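Local coordinates for trehalose synthase regulatory protein (Candida albicans, PDB 5HUS) that probably acts as a regulatory subunit of the trehalose synthase complex, through a C-terminal domain related to trehalose-phosphate phosphatases of the HAD clan, at residues W14-A26 / E242-D256. Sequence-based numbering, arbitrary orientation.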
ATOM      1  N   TRP A  14      21.298   2.967  -6.551  1.00 26.99           N
ATOM      2  CA  TRP A  14      19.968   3.420  -6.943  1.00 21.33           C
ATOM      3  C   TRP A  14      19.839   4.940  -6.804  1.00 28.93           C
ATOM      4  O   TRP A  14      19.217   5.597  -7.640  1.00 27.89           O
ATOM      5  CB  TRP A  14      18.904   2.698  -6.098  1.00 21.96           C
ATOM      6  CG  TRP A  14      17.514   3.231  -6.252  1.00 30.31           C
ATOM      7  CD1 TRP A  14      16.594   2.870  -7.197  1.00 30.30           C
ATOM      8  CD2 TRP A  14      16.873   4.211  -5.424  1.00 25.70           C
ATOM      9  NE1 TRP A  14      15.427   3.571  -7.014  1.00 27.28           N
ATOM     10  CE2 TRP A  14      15.572   4.400  -5.932  1.00 27.97           C
ATOM     11  CE3 TRP A  14      17.276   4.953  -4.307  1.00 24.91           C
ATOM     12  CZ2 TRP A  14      14.672   5.298  -5.364  1.00 22.37           C
ATOM     13  CZ3 TRP A  14      16.380   5.842  -3.741  1.00 28.86           C
ATOM     14  CH2 TRP A  14      15.090   6.006  -4.272  1.00 24.44           C
ATOM     15  N   CYS A  15      20.443   5.494  -5.754  1.00 28.18           N
ATOM     16  CA  CYS A  15      20.443   6.941  -5.525  1.00 28.90           C
ATOM     17  C   CYS A  15      21.272   7.712  -6.543  1.00 32.74           C
ATOM     18  O   CYS A  15      21.159   8.934  -6.646  1.00 37.20           O
ATOM     19  CB  CYS A  15      20.983   7.267  -4.130  1.00 37.56           C
ATOM     20  SG  CYS A  15      19.947   6.808  -2.750  1.00 38.87           S
ATOM     21  N   SER A  16      22.124   7.004  -7.277  1.00 28.05           N
ATOM     22  CA  SER A  16      23.092   7.660  -8.150  1.00 40.38           C
ATOM     23  C   SER A  16      22.431   8.171  -9.424  1.00 34.55           C
ATOM     24  O   SER A  16      22.706   7.687 -10.523  1.00 38.19           O
ATOM     25  CB  SER A  16      24.239   6.706  -8.488  1.00 32.44           C
ATOM     26  OG  SER A  16      25.309   7.405  -9.098  1.00 40.36           O
ATOM     27  N   VAL A  17      21.545   9.150  -9.263  1.00 34.41           N
ATOM     28  CA  VAL A  17      20.819   9.721 -10.387  1.00 32.30           C
ATOM     29  C   VAL A  17      20.763  11.236 -10.286  1.00 36.09           C
ATOM     30  O   VAL A  17      21.012  11.815  -9.227  1.00 37.17           O
ATOM     31  CB  VAL A  17      19.365   9.186 -10.474  1.00 32.41           C
ATOM     32  CG1 VAL A  17      19.350   7.702 -10.795  1.00 37.26           C
ATOM     33  CG2 VAL A  17      18.610   9.473  -9.180  1.00 35.81           C
ATOM     34  N   ASN A  18      20.422  11.869 -11.398  1.00 39.80           N
ATOM     35  CA  ASN A  18      20.208  13.303 -11.424  1.00 41.01           C
ATOM     36  C   ASN A  18      18.714  13.604 -11.501  1.00 46.22           C
ATOM     37  O   ASN A  18      18.115  13.547 -12.578  1.00 45.98           O
ATOM     38  CB  ASN A  18      20.948  13.932 -12.603  1.00 55.39           C
ATOM     39  CG  ASN A  18      20.989  15.443 -12.523  1.00 61.11           C
ATOM     40  OD1 ASN A  18      20.662  16.030 -11.492  1.00 65.84           O
ATOM     41  ND2 ASN A  18      21.402  16.081 -13.613  1.00 67.48           N
ATOM     42  N   GLY A  19      18.116  13.914 -10.354  1.00 39.89           N
ATOM     43  CA  GLY A  19      16.689  14.177 -10.286  1.00 32.60           C
ATOM     44  C   GLY A  19      16.080  13.708  -8.977  1.00 31.88           C
ATOM     45  O   GLY A  19      16.797  13.308  -8.056  1.00 39.90           O
ATOM     46  N   LYS A  20      14.753  13.756  -8.895  1.00 31.58           N
ATOM     47  CA  LYS A  20      14.043  13.402  -7.666  1.00 28.06           C
ATOM     48  C   LYS A  20      14.016  11.895  -7.413  1.00 28.92           C
ATOM     49  O   LYS A  20      14.050  11.090  -8.347  1.00 23.89           O
ATOM     50  CB  LYS A  20      12.609  13.938  -7.708  1.00 26.82           C
ATOM     51  CG  LYS A  20      12.489  15.452  -7.754  1.00 32.76           C
ATOM     52  CD  LYS A  20      11.052  15.849  -8.085  1.00 46.01           C
ATOM     53  CE  LYS A  20      10.834  17.353  -8.052  1.00 46.55           C
ATOM     54  NZ  LYS A  20       9.419  17.693  -8.396  1.00 36.17           N
ATOM     55  N   ARG A  21      13.938  11.526  -6.138  1.00 28.75           N
ATOM     56  CA  ARG A  21      13.843  10.127  -5.734  1.00 22.34           C
ATOM     57  C   ARG A  21      12.546   9.909  -4.967  1.00 25.64           C
ATOM     58  O   ARG A  21      12.269  10.624  -4.007  1.00 26.24           O
ATOM     59  CB  ARG A  21      15.034   9.725  -4.861  1.00 21.38           C
ATOM     60  CG  ARG A  21      16.391  10.168  -5.408  1.00 29.33           C
ATOM     61  CD  ARG A  21      17.438  10.083  -4.310  1.00 42.45           C
ATOM     62  NE  ARG A  21      18.688  10.756  -4.653  1.00 59.31           N
ATOM     63  CZ  ARG A  21      19.648  11.019  -3.772  1.00 54.54           C
ATOM     64  NH1 ARG A  21      19.492  10.672  -2.501  1.00 58.26           N
ATOM     65  NH2 ARG A  21      20.760  11.633  -4.157  1.00 72.35           N
ATOM     66  N   LEU A  22      11.761   8.924  -5.400  1.00 20.85           N
ATOM     67  CA  LEU A  22      10.474   8.614  -4.779  1.00 23.23           C
ATOM     68  C   LEU A  22      10.558   7.264  -4.092  1.00 17.49           C
ATOM     69  O   LEU A  22      10.920   6.263  -4.714  1.00 19.04           O
ATOM     70  CB  LEU A  22       9.347   8.610  -5.817  1.00 20.53           C
ATOM     71  CG  LEU A  22       7.973   8.167  -5.297  1.00 20.51           C
ATOM     72  CD1 LEU A  22       7.473   9.115  -4.218  1.00 21.17           C
ATOM     73  CD2 LEU A  22       6.994   8.086  -6.453  1.00 20.31           C
ATOM     74  N   ILE A  23      10.246   7.250  -2.800  1.00 17.27           N
ATOM     75  CA  ILE A  23      10.333   6.036  -2.006  1.00 16.21           C
ATOM     76  C   ILE A  23       8.982   5.742  -1.390  1.00 23.13           C
ATOM     77  O   ILE A  23       8.408   6.593  -0.716  1.00 20.06           O
ATOM     78  CB  ILE A  23      11.402   6.158  -0.901  1.00 20.46           C
ATOM     79  CG1 ILE A  23      12.788   6.334  -1.543  1.00 20.16           C
ATOM     80  CG2 ILE A  23      11.370   4.943   0.008  1.00 23.87           C
ATOM     81  CD1 ILE A  23      13.907   6.638  -0.566  1.00 23.23           C
ATOM     82  N   ILE A  24       8.463   4.551  -1.657  1.00 20.49           N
ATOM     83  CA  ILE A  24       7.158   4.154  -1.143  1.00 16.63           C
ATOM     84  C   ILE A  24       7.332   2.937  -0.255  1.00 18.28           C
ATOM     85  O   ILE A  24       7.820   1.895  -0.700  1.00 18.62           O
ATOM     86  CB  ILE A  24       6.166   3.861  -2.297  1.00 17.69           C
ATOM     87  CG1 ILE A  24       5.918   5.150  -3.087  1.00 22.16           C
ATOM     88  CG2 ILE A  24       4.857   3.289  -1.753  1.00 17.31           C
ATOM     89  CD1 ILE A  24       5.215   4.948  -4.393  1.00 40.04           C
ATOM     90  N   LEU A  25       6.978   3.094   1.020  1.00 15.57           N
ATOM     91  CA  LEU A  25       7.176   2.041   2.008  1.00 14.98           C
ATOM     92  C   LEU A  25       5.840   1.485   2.488  1.00 16.62           C
ATOM     93  O   LEU A  25       5.068   2.189   3.143  1.00 19.04           O
ATOM     94  CB  LEU A  25       7.980   2.573   3.197  1.00 20.33           C
ATOM     95  CG  LEU A  25       9.313   3.245   2.843  1.00 19.73           C
ATOM     96  CD1 LEU A  25      10.033   3.745   4.104  1.00 20.49           C
ATOM     97  CD2 LEU A  25      10.184   2.272   2.063  1.00 19.52           C
ATOM     98  N   ALA A  26       5.569   0.226   2.150  1.00 15.59           N
ATOM     99  CA  ALA A  26       4.368  -0.458   2.631  1.00 18.29           C
ATOM    100  C   ALA A  26       4.701  -1.145   3.938  1.00 24.67           C
ATOM    101  O   ALA A  26       5.229  -2.254   3.950  1.00 22.15           O
ATOM    102  CB  ALA A  26       3.856  -1.465   1.598  1.00 17.10           C
ATOM    103  N   GLU A 242      11.110  14.435 -13.932  1.00 34.60           N
ATOM    104  CA  GLU A 242      11.596  15.040 -12.693  1.00 32.19           C
ATOM    105  C   GLU A 242      12.011  13.971 -11.690  1.00 28.47           C
ATOM    106  O   GLU A 242      12.943  14.174 -10.919  1.00 32.08           O
ATOM    107  CB  GLU A 242      10.535  15.952 -12.074  1.00 38.12           C
ATOM    108  CG  GLU A 242      10.198  17.186 -12.901  1.00 42.68           C
ATOM    109  CD  GLU A 242      11.213  18.302 -12.737  1.00 61.57           C
ATOM    110  OE1 GLU A 242      12.143  18.151 -11.916  1.00 61.26           O
ATOM    111  OE2 GLU A 242      11.077  19.333 -13.430  1.00 64.60           O
ATOM    112  N   VAL A 243      11.318  12.838 -11.705  1.00 26.33           N
ATOM    113  CA  VAL A 243      11.690  11.710 -10.855  1.00 25.39           C
ATOM    114  C   VAL A 243      12.582  10.748 -11.634  1.00 25.07           C
ATOM    115  O   VAL A 243      12.178  10.211 -12.665  1.00 25.74           O
ATOM    116  CB  VAL A 243      10.446  10.963 -10.312  1.00 24.20           C
ATOM    117  CG1 VAL A 243      10.858   9.664  -9.621  1.00 22.17           C
ATOM    118  CG2 VAL A 243       9.672  11.858  -9.352  1.00 26.58           C
ATOM    119  N   ALA A 244      13.797  10.543 -11.135  1.00 22.88           N
ATOM    120  CA  ALA A 244      14.783   9.707 -11.808  1.00 28.02           C
ATOM    121  C   ALA A 244      14.998   8.365 -11.112  1.00 23.06           C
ATOM    122  O   ALA A 244      15.725   7.509 -11.614  1.00 23.85           O
ATOM    123  CB  ALA A 244      16.112  10.455 -11.916  1.00 31.20           C
ATOM    124  N   ALA A 245      14.371   8.182  -9.951  1.00 27.44           N
ATOM    125  CA  ALA A 245      14.492   6.930  -9.215  1.00 19.98           C
ATOM    126  C   ALA A 245      13.248   6.665  -8.385  1.00 21.86           C
ATOM    127  O   ALA A 245      12.762   7.563  -7.703  1.00 22.50           O
ATOM    128  CB  ALA A 245      15.722   6.953  -8.317  1.00 21.31           C
ATOM    129  N   VAL A 246      12.744   5.434  -8.455  1.00 20.15           N
ATOM    130  CA  VAL A 246      11.586   5.011  -7.660  1.00 17.74           C
ATOM    131  C   VAL A 246      11.911   3.722  -6.910  1.00 23.42           C
ATOM    132  O   VAL A 246      12.509   2.799  -7.471  1.00 22.88           O
ATOM    133  CB  VAL A 246      10.332   4.788  -8.530  1.00 22.28           C
ATOM    134  CG1 VAL A 246       9.134   4.410  -7.659  1.00 20.81           C
ATOM    135  CG2 VAL A 246      10.016   6.029  -9.346  1.00 28.29           C
ATOM    136  N   LEU A 247      11.527   3.664  -5.640  1.00 20.37           N
ATOM    137  CA  LEU A 247      11.753   2.477  -4.830  1.00 17.57           C
ATOM    138  C   LEU A 247      10.462   2.091  -4.118  1.00 18.65           C
ATOM    139  O   LEU A 247       9.747   2.952  -3.613  1.00 20.49           O
ATOM    140  CB  LEU A 247      12.876   2.720  -3.812  1.00 18.23           C
ATOM    141  CG  LEU A 247      13.354   1.565  -2.920  1.00 20.06           C
ATOM    142  CD1 LEU A 247      14.816   1.782  -2.549  1.00 20.26           C
ATOM    143  CD2 LEU A 247      12.525   1.408  -1.646  1.00 25.43           C
ATOM    144  N   TYR A 248      10.166   0.798  -4.087  1.00 21.09           N
ATOM    145  CA  TYR A 248       9.029   0.301  -3.316  1.00 17.57           C
ATOM    146  C   TYR A 248       9.497  -0.809  -2.407  1.00 16.88           C
ATOM    147  O   TYR A 248      10.211  -1.709  -2.851  1.00 19.94           O
ATOM    148  CB  TYR A 248       7.910  -0.202  -4.239  1.00 15.97           C
ATOM    149  CG  TYR A 248       6.746  -0.837  -3.508  1.00 17.51           C
ATOM    150  CD1 TYR A 248       6.751  -2.193  -3.187  1.00 20.05           C
ATOM    151  CD2 TYR A 248       5.652  -0.075  -3.113  1.00 18.93           C
ATOM    152  CE1 TYR A 248       5.696  -2.773  -2.499  1.00 19.61           C
ATOM    153  CE2 TYR A 248       4.594  -0.645  -2.427  1.00 20.73           C
ATOM    154  CZ  TYR A 248       4.622  -1.993  -2.127  1.00 19.71           C
ATOM    155  OH  TYR A 248       3.572  -2.581  -1.461  1.00 23.73           O
ATOM    156  N   SER A 249       9.113  -0.738  -1.133  1.00 16.85           N
ATOM    157  CA  SER A 249       9.404  -1.807  -0.190  1.00 21.69           C
ATOM    158  C   SER A 249       8.106  -2.320   0.409  1.00 23.35           C
ATOM    159  O   SER A 249       7.209  -1.537   0.725  1.00 22.85           O
ATOM    160  CB  SER A 249      10.337  -1.329   0.921  1.00 24.95           C
ATOM    161  OG  SER A 249      10.606  -2.388   1.824  1.00 30.96           O
ATOM    162  N   GLY A 250       8.005  -3.633   0.569  1.00 20.42           N
ATOM    163  CA  GLY A 250       6.809  -4.202   1.152  1.00 18.62           C
ATOM    164  C   GLY A 250       7.064  -5.536   1.811  1.00 23.43           C
ATOM    165  O   GLY A 250       8.168  -5.809   2.290  1.00 24.28           O
ATOM    166  N   GLY A 251       6.026  -6.358   1.842  1.00 23.62           N
ATOM    167  CA  GLY A 251       6.131  -7.710   2.347  1.00 27.70           C
ATOM    168  C   GLY A 251       5.809  -8.699   1.248  1.00 25.40           C
ATOM    169  O   GLY A 251       5.950  -8.398   0.065  1.00 25.53           O
ATOM    170  N   LEU A 252       5.373  -9.886   1.644  1.00 23.84           N
ATOM    171  CA  LEU A 252       5.059 -10.935   0.688  1.00 23.49           C
ATOM    172  C   LEU A 252       3.571 -11.216   0.701  1.00 30.19           C
ATOM    173  O   LEU A 252       3.119 -12.222   1.254  1.00 42.46           O
ATOM    174  CB  LEU A 252       5.842 -12.205   1.011  1.00 26.86           C
ATOM    175  CG  LEU A 252       7.358 -12.042   0.973  1.00 27.71           C
ATOM    176  CD1 LEU A 252       8.035 -13.166   1.731  1.00 34.93           C
ATOM    177  CD2 LEU A 252       7.843 -11.989  -0.467  1.00 28.46           C
ATOM    178  N   THR A 253       2.807 -10.295   0.131  1.00 24.81           N
ATOM    179  CA  THR A 253       1.375 -10.484  -0.049  1.00 24.04           C
ATOM    180  C   THR A 253       1.064 -10.329  -1.529  1.00 27.17           C
ATOM    181  O   THR A 253       1.906  -9.848  -2.283  1.00 25.18           O
ATOM    182  CB  THR A 253       0.543  -9.474   0.762  1.00 31.86           C
ATOM    183  OG1 THR A 253       0.786  -8.148   0.274  1.00 32.67           O
ATOM    184  CG2 THR A 253       0.901  -9.540   2.238  1.00 37.33           C
ATOM    185  N   SER A 254      -0.136 -10.727  -1.937  1.00 28.38           N
ATOM    186  CA  SER A 254      -0.546 -10.610  -3.336  1.00 27.77           C
ATOM    187  C   SER A 254      -0.552  -9.156  -3.785  1.00 32.27           C
ATOM    188  O   SER A 254      -0.232  -8.839  -4.935  1.00 29.50           O
ATOM    189  CB  SER A 254      -1.933 -11.225  -3.545  1.00 30.83           C
ATOM    190  OG  SER A 254      -1.914 -12.612  -3.272  1.00 40.82           O
ATOM    191  N   ILE A 255      -0.923  -8.273  -2.867  1.00 29.58           N
ATOM    192  CA  ILE A 255      -0.990  -6.851  -3.164  1.00 24.92           C
ATOM    193  C   ILE A 255       0.413  -6.266  -3.298  1.00 28.61           C
ATOM    194  O   ILE A 255       0.665  -5.462  -4.194  1.00 24.06           O
ATOM    195  CB  ILE A 255      -1.794  -6.099  -2.088  1.00 36.31           C
ATOM    196  CG1 ILE A 255      -3.284  -6.397  -2.276  1.00 37.41           C
ATOM    197  CG2 ILE A 255      -1.534  -4.600  -2.160  1.00 43.88           C
ATOM    198  CD1 ILE A 255      -4.201  -5.550  -1.430  1.00 51.77           C
ATOM    199  N   ASP A 256       1.326  -6.678  -2.421  1.00 21.20           N
ATOM    200  CA  ASP A 256       2.725  -6.298  -2.564  1.00 21.03           C
ATOM    201  C   ASP A 256       3.253  -6.724  -3.927  1.00 21.77           C
ATOM    202  O   ASP A 256       3.969  -5.972  -4.591  1.00 21.73           O
ATOM    203  CB  ASP A 256       3.580  -6.927  -1.463  1.00 22.40           C
ATOM    204  CG  ASP A 256       3.419  -6.228  -0.132  1.00 25.70           C
ATOM    205  OD1 ASP A 256       3.491  -4.985  -0.110  1.00 22.62           O
ATOM    206  OD2 ASP A 256       3.213  -6.924   0.884  1.00 25.98           O
TER
HETATM  207  O   HOH W   1       8.495  -3.086   3.513  1.00 32.11           O
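The indole of W14 is wedged between A245 and L247, two residues on the same side of strand 243-250, and this is the tightly packed part of the contact. A245 CB lies to one side of the ring plane, offset toward its rim, 3.5 Å from W14 CE2, while L247 packs against the opposite face: its CB approaches the rim, and CD1 lies over the six-membered ring in a CH-pi contact, 4.2 Å from the centroid. With CG anti to the backbone N (chi1 171°), the indole swings from the end of helix 8-15 onto the strand, and its NE1 makes a weak, bent hydrogen bond to V246 O at the ring edge; L274 of strand 272-278 also touches W14. Strands 20-26 and 243-250 run parallel, alternating donors from L22 N to A26 N. These are neighbouring central strands of the mixed sheet, in keeping with the Rossmann-like core of HAD proteins. On the L22 and I24 side, helix 200-213 closes the packing, and I24 CG2 meets Y248 CD2 obliquely at 3.7 Å. Farther along, A26 CB abuts Y248 OH at 3.3 Å; D256 OD1, through its anti lone pair, and N259 both pair with that hydroxyl and hold it in place. The other end is more open to solvent; there a beta bulge shifts the register between K20 and R21. K20 O takes a hydrogen bond from A244 N and a weak one from A245 N, while K20 N binds E242 O at 2.7 Å. The extended K20 chain passes E242, bent at its second torsion (chi2 -80°), without forming a salt bridge: NZ stays 4.5 Å from OE1 and bonds H212 O instead. On the W14 side of this end, V17, partly exposed, rests its CB on A244 CB at 3.8 Å.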